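Local coordinates for protein GH127 beta-L-arabinofuranoside (Geobacillus stearothermophilus, PDB 4QK0) that is a glycoside hydrolase of family 127 that probably cleaves beta-L-arabinofuranosidic bonds and so releases L-arabinose from arabinose-containing sugars, at residues Phe58-Ala62 against Gly63-Gly67; Tyr226-Asp229 against Gln230-Glu233; Asp324-Asn327 against Asp328-Tyr331; His584-Pro587 against Asp588-Glu591. All coordinates share one frame; numbering follows the deposited sequence.

Interaction 1: Phe58-Ala62 against Gly63-Gly67; sequences FRIAA and GESDG
Glu-64 and Gly-63 turn their amides back into the last turn of the helix ending at Ala-61, and the two backbone bonds form a Schellman motif. Glu-64 N donates to Arg-59 O over 2.9 Å in a nearly straight bond (163°), whereas Gly-63 N, also 2.9 Å from its acceptor Ile-60 O, comes from above the carbonyl plane. Gly-63 has a phi of +72°, which glycine accepts readily and which swings the chain off the helix. A nearly straight CA-H...O contact, Ile-60 CA to Ser-65 O at 3.6 Å, ties the chain beyond the cap back to the helix.

Van der Waals packing centres on Ile-60, whose methyls lie against a backbone carbonyl oxygen. Its CG1 stands anti to the carbonyl carbon (chi1 -64°) and continues extended, which carries CD1 to 3.6 Å from Gly-67 O, while CG2 lies 3.7 Å from the same oxygen. Gly-67 suits its place because a CB there would jam against the preceding carbonyl. Alongside, Arg-59 CB meets Ser-65 CB at 3.8 Å, and Ala-62 CB touches Glu-64 OE2 at 3.7 Å. An alanine in place of Ile-60 is likely to leave the 65-67 backbone without its hydrocarbon support, although the backbone bonds could remain.

The polar ends are tied outside the turn: Glu-56 forms a salt bridge with Arg-59 NH1 and a hydrogen bond with Ser-65 OG, and Glu-64 OE2 pairs with Arg-111. This C-cap lies at the protein surface, with Ala-62 resting on Leu-108 of helix 96-112 and Ile-60 on Ile-125 of helix 122-126.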
loop_
_atom_site.group_PDB
_atom_site.type_symbol
_atom_site.label_atom_id
_atom_site.label_comp_id
_atom_site.label_asym_id
_atom_site.label_seq_id
_atom_site.Cartn_x
_atom_site.Cartn_y
_atom_site.Cartn_z
ATOM N N PHE A 58 -21.162 -32.004 11.914
ATOM C CA PHE A 58 -20.849 -33.442 12.068
ATOM C C PHE A 58 -22.043 -34.206 12.607
ATOM O O PHE A 58 -22.304 -35.331 12.193
ATOM C CB PHE A 58 -19.673 -33.679 13.002
ATOM C CG PHE A 58 -18.351 -33.358 12.393
ATOM C CD1 PHE A 58 -17.769 -34.209 11.464
ATOM C CD2 PHE A 58 -17.687 -32.192 12.744
ATOM C CE1 PHE A 58 -16.553 -33.900 10.879
ATOM C CE2 PHE A 58 -16.471 -31.888 12.181
ATOM C CZ PHE A 58 -15.909 -32.719 11.237
ATOM N N ARG A 59 -22.799 -33.572 13.503
ATOM C CA ARG A 59 -24.056 -34.138 13.922
ATOM C C ARG A 59 -24.963 -34.411 12.753
ATOM O O ARG A 59 -25.542 -35.508 12.648
ATOM C CB ARG A 59 -24.778 -33.203 14.866
ATOM C CG ARG A 59 -24.269 -33.311 16.261
ATOM C CD ARG A 59 -25.342 -32.960 17.265
ATOM N NE ARG A 59 -24.637 -32.751 18.492
ATOM C CZ ARG A 59 -24.120 -31.589 18.871
ATOM N NH1 ARG A 59 -24.296 -30.484 18.146
ATOM N NH2 ARG A 59 -23.437 -31.548 20.001
ATOM N N ILE A 60 -25.159 -33.399 11.907
ATOM C CA ILE A 60 -26.049 -33.566 10.774
ATOM C C ILE A 60 -25.520 -34.693 9.928
ATOM O O ILE A 60 -26.250 -35.590 9.501
ATOM C CB ILE A 60 -26.177 -32.260 9.989
ATOM C CG1 ILE A 60 -26.837 -31.183 10.889
ATOM C CG2 ILE A 60 -26.990 -32.477 8.732
ATOM C CD1 ILE A 60 -26.753 -29.766 10.337
ATOM N N ALA A 61 -24.222 -34.678 9.698
ATOM C CA ALA A 61 -23.625 -35.681 8.817
ATOM C C ALA A 61 -23.768 -37.084 9.397
ATOM O O ALA A 61 -23.790 -38.028 8.660
ATOM C CB ALA A 61 -22.147 -35.350 8.556
ATOM N N ALA A 62 -23.788 -37.208 10.717
ATOM C CA ALA A 62 -23.916 -38.521 11.354
ATOM C C ALA A 62 -25.368 -38.928 11.414
ATOM O O ALA A 62 -25.690 -39.981 11.910
ATOM C CB ALA A 62 -23.362 -38.482 12.746
ATOM N N GLY A 63 -26.253 -38.091 10.890
ATOM C CA GLY A 63 -27.694 -38.369 10.953
ATOM C C GLY A 63 -28.300 -38.209 12.339
ATOM O O GLY A 63 -29.293 -38.839 12.639
ATOM N N GLU A 64 -27.710 -37.362 13.168
ATOM C CA GLU A 64 -28.170 -37.157 14.529
ATOM C C GLU A 64 -28.760 -35.775 14.704
ATOM O O GLU A 64 -29.130 -35.394 15.779
ATOM C CB GLU A 64 -27.008 -37.355 15.499
ATOM C CG GLU A 64 -26.633 -38.820 15.583
ATOM C CD GLU A 64 -25.272 -39.081 16.194
ATOM O OE1 GLU A 64 -24.802 -38.241 17.007
ATOM O OE2 GLU A 64 -24.678 -40.133 15.844
ATOM N N SER A 65 -28.894 -35.037 13.625
ATOM C CA SER A 65 -29.521 -33.770 13.705
ATOM C C SER A 65 -29.932 -33.371 12.315
ATOM O O SER A 65 -29.542 -34.002 11.338
ATOM C CB SER A 65 -28.543 -32.779 14.343
ATOM O OG SER A 65 -28.975 -31.463 14.233
ATOM N N ASP A 66 -30.749 -32.331 12.229
ATOM C CA ASP A 66 -31.254 -31.854 10.951
ATOM C C ASP A 66 -30.838 -30.424 10.752
ATOM O O ASP A 66 -30.685 -29.688 11.698
ATOM C CB ASP A 66 -32.794 -31.989 10.866
ATOM C CG ASP A 66 -33.218 -33.231 10.124
ATOM O OD1 ASP A 66 -32.922 -34.322 10.636
ATOM O OD2 ASP A 66 -33.799 -33.127 9.008
ATOM N N GLY A 67 -30.697 -30.047 9.502
ATOM C CA GLY A 67 -30.405 -28.686 9.151
ATOM C C GLY A 67 -29.468 -28.631 7.973
ATOM O O GLY A 67 -29.014 -29.658 7.493
#

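Interaction 2: Tyr226-Asp229 against Gln230-Glu233; sequences YYFD and QEKE
Gln-230 N donates to Tyr-226 O (3.1 Å), the N-cap residue of helix 227-234, and opens a run of four i to i+4 bonds. Glu-231 N to Tyr-227 O (3.0 Å) comes next, followed by Lys-232 N to Phe-228 O and Glu-233 N to Asp-229 O. Phe-228 O also accepts from a water at 2.9 Å, which donates its other hydrogen to Glu-231 OE1 at 2.7 Å.

Tyr-227 chi1 (172°) swings the ring against the Glu-231 side chain, so that Glu-231 CG lies over one face in a CH-pi contact, 4.3 Å from the centroid. Tyr-227 OH is 2.9 Å from Glu-231 OE2. Gln-230 OE1 meets the ring edge, its amide nearly perpendicular to the ring. Exchanging the ring for an alanine is likely to uncover Glu-231 CG, remove the hydroxyl beside OE2 and open a gap against Leu-135 and Ile-185. Asp-229 OD1, hydrogen-bonded to Tyr-247 OH, packs 3.8 Å from Lys-232 CE, while Lys-232 NZ stays beyond salt-bridge distance.

The backbone N of Leu-135 and of Arg-136 hydrogen-bond Glu-231 OE2 and OE1, and Arg-235 adds a salt bridge. Phe-228 meets Tyr-188 edge-to-face, which places this short helix among loops.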
loop_
_atom_site.group_PDB
_atom_site.type_symbol
_atom_site.label_atom_id
_atom_site.label_comp_id
_atom_site.label_asym_id
_atom_site.label_seq_id
_atom_site.Cartn_x
_atom_site.Cartn_y
_atom_site.Cartn_z
ATOM N N TYR A 226 -1.697 -29.140 -16.234
ATOM C CA TYR A 226 -2.057 -28.777 -14.850
ATOM C C TYR A 226 -3.310 -29.473 -14.378
ATOM O O TYR A 226 -4.371 -29.338 -14.975
ATOM C CB TYR A 226 -2.276 -27.269 -14.771
ATOM C CG TYR A 226 -1.030 -26.385 -14.799
ATOM C CD1 TYR A 226 0.044 -26.643 -13.982
ATOM C CD2 TYR A 226 -0.986 -25.254 -15.601
ATOM C CE1 TYR A 226 1.136 -25.810 -13.963
ATOM C CE2 TYR A 226 0.106 -24.410 -15.592
ATOM C CZ TYR A 226 1.164 -24.692 -14.775
ATOM O OH TYR A 226 2.308 -23.890 -14.764
ATOM N N TYR A 227 -3.208 -30.226 -13.304
ATOM C CA TYR A 227 -4.395 -30.814 -12.698
ATOM C C TYR A 227 -5.494 -29.776 -12.459
ATOM O O TYR A 227 -6.676 -30.046 -12.713
ATOM C CB TYR A 227 -4.062 -31.531 -11.392
ATOM C CG TYR A 227 -5.307 -31.956 -10.681
ATOM C CD1 TYR A 227 -6.182 -32.877 -11.257
ATOM C CD2 TYR A 227 -5.649 -31.417 -9.471
ATOM C CE1 TYR A 227 -7.364 -33.227 -10.635
ATOM C CE2 TYR A 227 -6.811 -31.774 -8.842
ATOM C CZ TYR A 227 -7.670 -32.668 -9.420
ATOM O OH TYR A 227 -8.805 -33.012 -8.752
ATOM N N PHE A 228 -5.139 -28.593 -11.964
ATOM C CA PHE A 228 -6.196 -27.625 -11.639
ATOM C C PHE A 228 -6.908 -27.152 -12.870
ATOM O O PHE A 228 -8.075 -26.779 -12.804
ATOM C CB PHE A 228 -5.648 -26.415 -10.833
ATOM C CG PHE A 228 -5.159 -26.755 -9.459
ATOM C CD1 PHE A 228 -5.760 -27.778 -8.688
ATOM C CD2 PHE A 228 -4.128 -26.054 -8.903
ATOM C CE1 PHE A 228 -5.338 -28.084 -7.413
ATOM C CE2 PHE A 228 -3.692 -26.357 -7.611
ATOM C CZ PHE A 228 -4.292 -27.370 -6.877
ATOM N N ASP A 229 -6.209 -27.110 -14.002
ATOM C CA ASP A 229 -6.894 -26.770 -15.274
ATOM C C ASP A 229 -7.836 -27.877 -15.697
ATOM O O ASP A 229 -8.918 -27.613 -16.188
ATOM C CB ASP A 229 -5.884 -26.480 -16.404
ATOM C CG ASP A 229 -5.252 -25.106 -16.297
ATOM O OD1 ASP A 229 -5.778 -24.234 -15.565
ATOM O OD2 ASP A 229 -4.184 -24.905 -16.914
ATOM N N GLN A 230 -7.429 -29.124 -15.490
ATOM C CA GLN A 230 -8.276 -30.262 -15.867
ATOM C C GLN A 230 -9.546 -30.259 -15.058
ATOM O O GLN A 230 -10.613 -30.396 -15.625
ATOM C CB GLN A 230 -7.533 -31.600 -15.711
ATOM C CG GLN A 230 -6.290 -31.731 -16.602
ATOM C CD GLN A 230 -5.430 -32.955 -16.295
ATOM O OE1 GLN A 230 -5.203 -33.328 -15.139
ATOM N NE2 GLN A 230 -4.919 -33.568 -17.348
ATOM N N GLU A 231 -9.462 -30.116 -13.734
ATOM C CA GLU A 231 -10.715 -30.154 -12.941
ATOM C C GLU A 231 -11.593 -28.936 -13.176
ATOM O O GLU A 231 -12.830 -29.031 -13.163
ATOM C CB GLU A 231 -10.471 -30.381 -11.430
ATOM C CG GLU A 231 -9.564 -29.389 -10.739
ATOM C CD GLU A 231 -9.793 -29.311 -9.232
ATOM O OE1 GLU A 231 -9.701 -28.188 -8.689
ATOM O OE2 GLU A 231 -10.046 -30.367 -8.578
ATOM N N LYS A 232 -10.947 -27.809 -13.407
ATOM C CA LYS A 232 -11.637 -26.556 -13.748
ATOM C C LYS A 232 -12.475 -26.714 -15.010
ATOM O O LYS A 232 -13.652 -26.406 -15.037
ATOM C CB LYS A 232 -10.578 -25.467 -13.935
ATOM C CG LYS A 232 -10.997 -24.211 -14.644
ATOM C CD LYS A 232 -10.039 -23.031 -14.375
ATOM C CE LYS A 232 -9.230 -22.613 -15.579
ATOM N NZ LYS A 232 -9.006 -21.138 -15.561
ATOM N N GLU A 233 -11.839 -27.173 -16.063
ATOM C CA GLU A 233 -12.503 -27.539 -17.326
ATOM C C GLU A 233 -13.707 -28.475 -17.098
ATOM O O GLU A 233 -14.801 -28.189 -17.540
ATOM C CB GLU A 233 -11.429 -28.180 -18.227
ATOM C CG GLU A 233 -11.910 -29.013 -19.410
ATOM C CD GLU A 233 -12.112 -28.196 -20.665
ATOM O OE1 GLU A 233 -12.344 -26.966 -20.539
ATOM O OE2 GLU A 233 -12.049 -28.796 -21.759
HETATM O O HOH W 1 -9.463 -26.130 -10.391
#

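Interaction 3: Asp324-Asn327 against Asp328-Tyr331; sequences DLPN and DTAY
Pro-326 and Thr-329 meet at the heart of this loop, where the chain bends back on itself and its two halves are joined chiefly by packing. The hydroxyl oxygen of Thr-329 lies against the proline ring: Thr-329 OG1 is 3.2 Å from Pro-326 CG and 3.3 Å from Pro-326 CB. Its first torsion (52°) sets OG1 between the backbone N and the carbonyl carbon, facing the proline, and the two side chains cross at about a right angle. A rigid ring suits this spot, since it offers a preformed surface and limits the backbone. Farther along, Ala-330 CB rests 3.4 Å from Pro-326 O and 3.9 Å from Asn-327 O, a place where its single methyl fits closely.

The polar side chains find their bonded partners beyond the loop. Asp-328 lets OD1 lie 4.1 Å from Pro-326 CB, while its OD2 makes a salt bridge with Lys-397. The buried Asn-327 donates from ND2 to Asn-546 OD1, and Pro-326 O is bonded by the Tyr-305 hydroxyl.

In sequence the loop runs between strand 318-319 and helix 334-350, with Asn-327 and Asp-328 resting on Glu-386 of strand 386-387. It also reaches the dimer interface, where Arg-394 of the second subunit packs on Pro-326 and Thr-329 and forms a salt bridge with Asp-324.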
loop_
_atom_site.group_PDB
_atom_site.type_symbol
_atom_site.label_atom_id
_atom_site.label_comp_id
_atom_site.label_asym_id
_atom_site.label_seq_id
_atom_site.Cartn_x
_atom_site.Cartn_y
_atom_site.Cartn_z
ATOM N N ASP A 324 11.565 -7.121 -0.402
ATOM C CA ASP A 324 10.339 -6.310 -0.321
ATOM C C ASP A 324 9.625 -6.583 0.988
ATOM O O ASP A 324 8.807 -7.487 1.110
ATOM C CB ASP A 324 9.413 -6.586 -1.520
ATOM C CG ASP A 324 8.099 -5.769 -1.469
ATOM O OD1 ASP A 324 8.144 -4.611 -1.078
ATOM O OD2 ASP A 324 7.028 -6.285 -1.818
ATOM N N LEU A 325 9.983 -5.815 1.981
ATOM C CA LEU A 325 9.532 -6.067 3.352
ATOM C C LEU A 325 9.027 -4.805 4.041
ATOM O O LEU A 325 9.615 -4.325 5.022
ATOM C CB LEU A 325 10.717 -6.621 4.137
ATOM C CG LEU A 325 11.123 -8.017 3.667
ATOM C CD1 LEU A 325 12.478 -8.355 4.232
ATOM C CD2 LEU A 325 10.105 -9.084 4.066
ATOM N N PRO A 326 7.941 -4.249 3.513
ATOM C CA PRO A 326 7.371 -2.995 4.019
ATOM C C PRO A 326 6.760 -3.254 5.378
ATOM O O PRO A 326 6.156 -4.294 5.594
ATOM C CB PRO A 326 6.320 -2.636 2.996
ATOM C CG PRO A 326 5.885 -3.982 2.446
ATOM C CD PRO A 326 7.193 -4.757 2.371
ATOM N N ASN A 327 6.918 -2.297 6.282
ATOM C CA ASN A 327 6.508 -2.477 7.662
ATOM C C ASN A 327 5.029 -2.163 7.949
ATOM O O ASN A 327 4.420 -2.754 8.862
ATOM C CB ASN A 327 7.428 -1.652 8.544
ATOM C CG ASN A 327 8.868 -2.173 8.508
ATOM O OD1 ASN A 327 9.090 -3.354 8.723
ATOM N ND2 ASN A 327 9.850 -1.307 8.224
ATOM N N ASP A 328 4.481 -1.248 7.177
ATOM C CA ASP A 328 3.161 -0.668 7.444
ATOM C C ASP A 328 2.126 -1.431 6.686
ATOM O O ASP A 328 0.979 -1.538 7.146
ATOM C CB ASP A 328 3.116 0.847 7.108
ATOM C CG ASP A 328 3.600 1.167 5.680
ATOM O OD1 ASP A 328 4.219 0.320 5.006
ATOM O OD2 ASP A 328 3.389 2.319 5.235
ATOM N N THR A 329 2.503 -2.030 5.561
ATOM C CA THR A 329 1.611 -2.835 4.775
ATOM C C THR A 329 1.887 -4.377 4.855
ATOM O O THR A 329 1.247 -5.164 4.142
ATOM C CB THR A 329 1.700 -2.433 3.319
ATOM O OG1 THR A 329 3.074 -2.449 2.905
ATOM C CG2 THR A 329 1.135 -1.058 3.132
ATOM N N ALA A 330 2.773 -4.786 5.746
ATOM C CA ALA A 330 3.082 -6.200 6.001
ATOM C C ALA A 330 1.842 -7.004 6.185
ATOM O O ALA A 330 0.842 -6.492 6.708
ATOM C CB ALA A 330 3.905 -6.302 7.237
ATOM N N TYR A 331 1.884 -8.286 5.830
ATOM C CA TYR A 331 0.797 -9.168 6.232
ATOM C C TYR A 331 1.241 -9.998 7.434
ATOM O O TYR A 331 0.637 -9.912 8.513
ATOM C CB TYR A 331 0.340 -9.994 5.079
ATOM C CG TYR A 331 -1.080 -10.448 5.248
ATOM C CD1 TYR A 331 -2.154 -9.590 5.031
ATOM C CD2 TYR A 331 -1.362 -11.746 5.601
ATOM C CE1 TYR A 331 -3.472 -10.029 5.187
ATOM C CE2 TYR A 331 -2.654 -12.192 5.742
ATOM C CZ TYR A 331 -3.708 -11.334 5.551
ATOM O OH TYR A 331 -5.003 -11.827 5.659
#

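Interaction 4: His584-Pro587 against Asp588-Glu591; sequences HFEP and DLLE
Glu-586 and Leu-589, the two ends of a tight turn, meet through their side chains, and one torsion in each settles where the outer groups go. Leu-589 holds CG anti to its backbone N (chi1 178°), which puts CD2 4.1 Å from Glu-586 CB. In Glu-586 the bend at chi2 (-79°) turns the carboxylate so that OE2 meets His-584 and OE1 a water. The turn itself brings Glu-586 CB to 3.7 Å from Leu-589 CB.

The backbone forms a type I beta turn from Glu-586 to Leu-589, closed by Leu-589 N donating to Glu-586 O over 3.2 Å. That bond is straight at the hydrogen (168°), yet the donor stands above the carbonyl plane. Pro-587 fits the second position of the turn, where its ring already imposes the needed phi and no amide hydrogen is called for. Asp-588 follows as the third residue, its OD1 4.3 Å from Pro-587 CB.

Glu-586 OE2 accepts a bond of 2.8 Å from His-584 NE2; OE2 lies close to the imidazole plane, while NE2 approaches from above the carboxylate plane. Glu-586 OE1 receives a water bond at 2.6 Å, and the same water accepts from Asp-588 N at 3.0 Å.

The turn begins the connection of a beta hairpin, between strand 574-586 and its antiparallel neighbour 593-603, whose Val-595 packs on Glu-586 and Leu-589. Chemically, the histidine bond braces two residues of the strand end, and the water carries the carboxylate's reach to the turn; the negative charge would probably favour a protonated imidazole.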
loop_
_atom_site.group_PDB
_atom_site.type_symbol
_atom_site.label_atom_id
_atom_site.label_comp_id
_atom_site.label_asym_id
_atom_site.label_seq_id
_atom_site.Cartn_x
_atom_site.Cartn_y
_atom_site.Cartn_z
ATOM N N HIS A 584 16.491 -3.024 31.737
ATOM C CA HIS A 584 16.265 -3.511 33.102
ATOM C C HIS A 584 14.910 -4.160 33.174
ATOM O O HIS A 584 14.025 -3.916 32.332
ATOM C CB HIS A 584 16.350 -2.368 34.141
ATOM C CG HIS A 584 15.246 -1.368 34.019
ATOM N ND1 HIS A 584 15.306 -0.306 33.145
ATOM C CD2 HIS A 584 14.032 -1.294 34.610
ATOM C CE1 HIS A 584 14.178 0.383 33.198
ATOM N NE2 HIS A 584 13.388 -0.194 34.082
ATOM N N PHE A 585 14.729 -4.962 34.216
ATOM C CA PHE A 585 13.519 -5.753 34.378
ATOM C C PHE A 585 12.439 -4.932 35.050
ATOM O O PHE A 585 12.711 -4.247 36.012
ATOM C CB PHE A 585 13.854 -7.042 35.162
ATOM C CG PHE A 585 12.744 -8.036 35.184
ATOM C CD1 PHE A 585 12.344 -8.643 34.024
ATOM C CD2 PHE A 585 12.083 -8.349 36.364
ATOM C CE1 PHE A 585 11.287 -9.537 34.012
ATOM C CE2 PHE A 585 11.023 -9.248 36.362
ATOM C CZ PHE A 585 10.637 -9.849 35.182
ATOM N N GLU A 586 11.209 -5.013 34.536
ATOM C CA GLU A 586 10.037 -4.397 35.144
ATOM C C GLU A 586 9.042 -5.485 35.539
ATOM O O GLU A 586 8.257 -5.948 34.704
ATOM C CB GLU A 586 9.342 -3.454 34.179
ATOM C CG GLU A 586 10.112 -2.183 33.862
ATOM C CD GLU A 586 10.005 -1.122 34.954
ATOM O OE1 GLU A 586 9.269 -1.329 35.975
ATOM O OE2 GLU A 586 10.716 -0.109 34.810
ATOM N N PRO A 587 9.061 -5.900 36.818
ATOM C CA PRO A 587 8.248 -7.060 37.175
ATOM C C PRO A 587 6.772 -6.862 36.951
ATOM O O PRO A 587 6.105 -7.819 36.667
ATOM C CB PRO A 587 8.538 -7.292 38.671
ATOM C CG PRO A 587 9.509 -6.252 39.097
ATOM C CD PRO A 587 9.716 -5.273 37.976
ATOM N N ASP A 588 6.257 -5.638 37.049
ATOM C CA ASP A 588 4.805 -5.458 37.002
ATOM C C ASP A 588 4.289 -5.002 35.656
ATOM O O ASP A 588 3.110 -4.661 35.529
ATOM C CB ASP A 588 4.339 -4.497 38.121
ATOM C CG ASP A 588 4.775 -4.985 39.511
ATOM O OD1 ASP A 588 4.542 -6.181 39.822
ATOM O OD2 ASP A 588 5.395 -4.197 40.257
ATOM N N LEU A 589 5.164 -5.002 34.653
ATOM C CA LEU A 589 4.791 -4.522 33.348
ATOM C C LEU A 589 4.640 -5.680 32.392
ATOM O O LEU A 589 5.600 -6.400 32.147
ATOM C CB LEU A 589 5.854 -3.524 32.875
ATOM C CG LEU A 589 5.646 -2.960 31.485
ATOM C CD1 LEU A 589 4.516 -1.922 31.480
ATOM C CD2 LEU A 589 6.949 -2.345 31.004
ATOM N N LEU A 590 3.438 -5.838 31.852
ATOM C CA LEU A 590 3.201 -6.733 30.739
ATOM C C LEU A 590 3.626 -8.177 31.105
ATOM O O LEU A 590 4.306 -8.867 30.337
ATOM C CB LEU A 590 3.992 -6.215 29.517
ATOM C CG LEU A 590 3.533 -4.860 28.953
ATOM C CD1 LEU A 590 4.513 -4.284 27.929
ATOM C CD2 LEU A 590 2.160 -4.969 28.327
ATOM N N GLU A 591 3.239 -8.579 32.312
ATOM C CA GLU A 591 3.548 -9.880 32.923
ATOM C C GLU A 591 4.985 -10.036 33.338
ATOM O O GLU A 591 5.366 -11.105 33.793
ATOM C CB GLU A 591 3.094 -11.061 32.065
ATOM C CG GLU A 591 1.606 -11.039 31.790
ATOM C CD GLU A 591 0.729 -11.259 33.030
ATOM O OE1 GLU A 591 1.169 -11.876 34.016
ATOM O OE2 GLU A 591 -0.448 -10.833 32.992
HETATM O O HOH W 2 7.359 -2.849 36.923
#

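Overall arrangement
All four contacts are local, made by neighbouring residues where the chain caps, starts or bends, and none touches another. Interactions 1, 2 and 3 lie in the catalytic domain, interaction 4 in the C-terminal one. Interactions 1 and 4 lie at the surface, where backbone bonds cap the end of a helix and turn the chain after a strand, respectively. Interaction 2 is partly buried and lies on one short helix and its N-cap, where aromatic packing and a carboxylate add to the regular bonding. Interaction 3 is buried and relies on packing, with polar partners outside it and contact with the second subunit. The centres of interactions 2 and 4 are about 56 Å apart.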